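Local coordinates for thermosome subunit (PDB 3AQ1), which probably binds unfolded proteins and helps them fold at the expense of ATP, as a group II chaperonin of the TCP-1 family, at residues G77-A82 with A462-L467. Sequence-based numbering, arbitrary orientation.
Sequences GYRHAA and ATVMIL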
loop_
_atom_site.group_PDB
_atom_site.type_symbol
_atom_site.label_atom_id
_atom_site.label_comp_id
_atom_site.label_asym_id
_atom_site.label_seq_id
_atom_site.Cartn_x
_atom_site.Cartn_y
_atom_site.Cartn_z
ATOM N N GLY A 77 27.270 -2.919 20.151
ATOM C CA GLY A 77 27.335 -1.494 19.874
ATOM C C GLY A 77 26.453 -1.095 18.699
ATOM O O GLY A 77 25.658 -0.162 18.794
ATOM N N TYR A 78 26.597 -1.807 17.586
ATOM C CA TYR A 78 25.777 -1.568 16.407
ATOM C C TYR A 78 24.293 -1.755 16.715
ATOM O O TYR A 78 23.471 -0.906 16.366
ATOM C CB TYR A 78 26.175 -2.506 15.265
ATOM C CG TYR A 78 27.384 -2.092 14.462
ATOM C CD1 TYR A 78 28.139 -0.985 14.807
ATOM C CD2 TYR A 78 27.778 -2.833 13.366
ATOM C CE1 TYR A 78 29.251 -0.629 14.065
ATOM C CE2 TYR A 78 28.880 -2.487 12.618
ATOM C CZ TYR A 78 29.610 -1.387 12.965
ATOM O OH TYR A 78 30.706 -1.059 12.202
ATOM N N ARG A 79 23.951 -2.870 17.355
ATOM C CA ARG A 79 22.553 -3.168 17.648
ATOM C C ARG A 79 21.951 -2.115 18.577
ATOM O O ARG A 79 20.769 -1.780 18.478
ATOM C CB ARG A 79 22.402 -4.561 18.253
ATOM C CG ARG A 79 20.959 -4.912 18.588
ATOM C CD ARG A 79 20.864 -6.259 19.264
ATOM N NE ARG A 79 21.476 -7.308 18.460
ATOM C CZ ARG A 79 20.878 -7.886 17.421
ATOM N NH1 ARG A 79 19.653 -7.505 17.060
ATOM N NH2 ARG A 79 21.504 -8.842 16.743
ATOM N N HIS A 80 22.775 -1.591 19.473
ATOM C CA HIS A 80 22.359 -0.506 20.341
ATOM C C HIS A 80 22.217 0.763 19.493
ATOM O O HIS A 80 21.296 1.566 19.682
ATOM C CB HIS A 80 23.374 -0.338 21.479
ATOM C CG HIS A 80 22.947 0.619 22.546
ATOM N ND1 HIS A 80 23.846 1.250 23.382
ATOM C CD2 HIS A 80 21.720 1.062 22.911
ATOM C CE1 HIS A 80 23.192 2.037 24.216
ATOM N NE2 HIS A 80 21.901 1.944 23.952
ATOM N N ALA A 81 23.116 0.919 18.530
ATOM C CA ALA A 81 23.045 2.046 17.610
ATOM C C ALA A 81 21.721 2.046 16.865
ATOM O O ALA A 81 21.004 3.036 16.880
ATOM C CB ALA A 81 24.201 2.014 16.633
ATOM N N ALA A 82 21.397 0.931 16.221
ATOM C CA ALA A 82 20.161 0.824 15.450
ATOM C C ALA A 82 18.944 1.171 16.286
ATOM O O ALA A 82 18.019 1.826 15.815
ATOM C CB ALA A 82 20.009 -0.561 14.880
ATOM N N ALA A 462 22.168 -7.628 9.200
ATOM C CA ALA A 462 22.969 -8.314 8.199
ATOM C C ALA A 462 24.444 -8.235 8.550
ATOM O O ALA A 462 25.196 -9.194 8.350
ATOM C CB ALA A 462 22.735 -7.699 6.834
ATOM N N THR A 463 24.853 -7.073 9.050
ATOM C CA THR A 463 26.242 -6.825 9.402
ATOM C C THR A 463 26.596 -7.655 10.619
ATOM O O THR A 463 27.627 -8.326 10.655
ATOM C CB THR A 463 26.464 -5.347 9.715
ATOM O OG1 THR A 463 26.321 -4.596 8.511
ATOM C CG2 THR A 463 27.843 -5.103 10.280
ATOM N N VAL A 464 25.721 -7.612 11.611
ATOM C CA VAL A 464 25.931 -8.346 12.842
ATOM C C VAL A 464 25.903 -9.851 12.606
ATOM O O VAL A 464 26.671 -10.596 13.196
ATOM C CB VAL A 464 24.894 -7.947 13.884
ATOM C CG1 VAL A 464 24.661 -9.071 14.865
ATOM C CG2 VAL A 464 25.348 -6.668 14.585
ATOM N N MET A 465 25.031 -10.298 11.722
ATOM C CA MET A 465 24.949 -11.717 11.434
ATOM C C MET A 465 26.266 -12.203 10.827
ATOM O O MET A 465 26.727 -13.309 11.100
ATOM C CB MET A 465 23.775 -11.987 10.498
ATOM C CG MET A 465 23.754 -13.373 9.929
ATOM S SD MET A 465 22.080 -13.964 9.756
ATOM C CE MET A 465 21.316 -12.510 9.054
ATOM N N ILE A 466 26.874 -11.361 10.009
ATOM C CA ILE A 466 28.139 -11.674 9.368
ATOM C C ILE A 466 29.332 -11.613 10.338
ATOM O O ILE A 466 30.298 -12.357 10.187
ATOM C CB ILE A 466 28.374 -10.703 8.211
ATOM C CG1 ILE A 466 27.339 -10.961 7.115
ATOM C CG2 ILE A 466 29.819 -10.783 7.703
ATOM C CD1 ILE A 466 27.602 -10.216 5.833
ATOM N N LEU A 467 29.265 -10.726 11.328
ATOM C CA LEU A 467 30.335 -10.584 12.310
ATOM C C LEU A 467 30.374 -11.742 13.312
ATOM O O LEU A 467 31.444 -12.235 13.687
ATOM C CB LEU A 467 30.172 -9.278 13.085
ATOM C CG LEU A 467 30.404 -7.970 12.341
ATOM C CD1 LEU A 467 30.157 -6.811 13.274
ATOM C CD2 LEU A 467 31.826 -7.917 11.791
#
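Tyr-78 and Val-464 mark the nearest backbone approach, CA to CA 7.7 Å, between two antiparallel helical segments whose axes run 10.4 Å apart at 168°. The parent helices 71-92 and 449-467 belong to the helical bundle of the equatorial domain, the part of a group II chaperonin built from both ends of the chain, so this contact ties an early helix to the last one. The Tyr-78 ring is met at its edge, in its plane, by the methyl of Thr-463: Tyr-78 CE2 lies 3.7 Å from Thr-463 CG2. That methyl stands opposite its own backbone N, while OG1 turns back to bond Ala-459 O, so the carbon branch meets the tyrosine. Beyond the ring, the Tyr-78 hydroxyl bonds Leu-57 O, and so a third helix, 45-65, holds the far end of the side chain. Val-464 divides its branches between two neighbours. Val-464 CG2 lies 4.3 Å from Tyr-78 CB, a loose apolar contact, whereas CG1 comes obliquely against the guanidinium of Arg-79. The arginine chain leaves extended and bends at chi3 (-56°); NH1 forms a salt bridge with Glu-461 OE2, and Arg-79 NH2, also hydrogen-bonded nearby, sits 3.7 Å from Val-464 CG1.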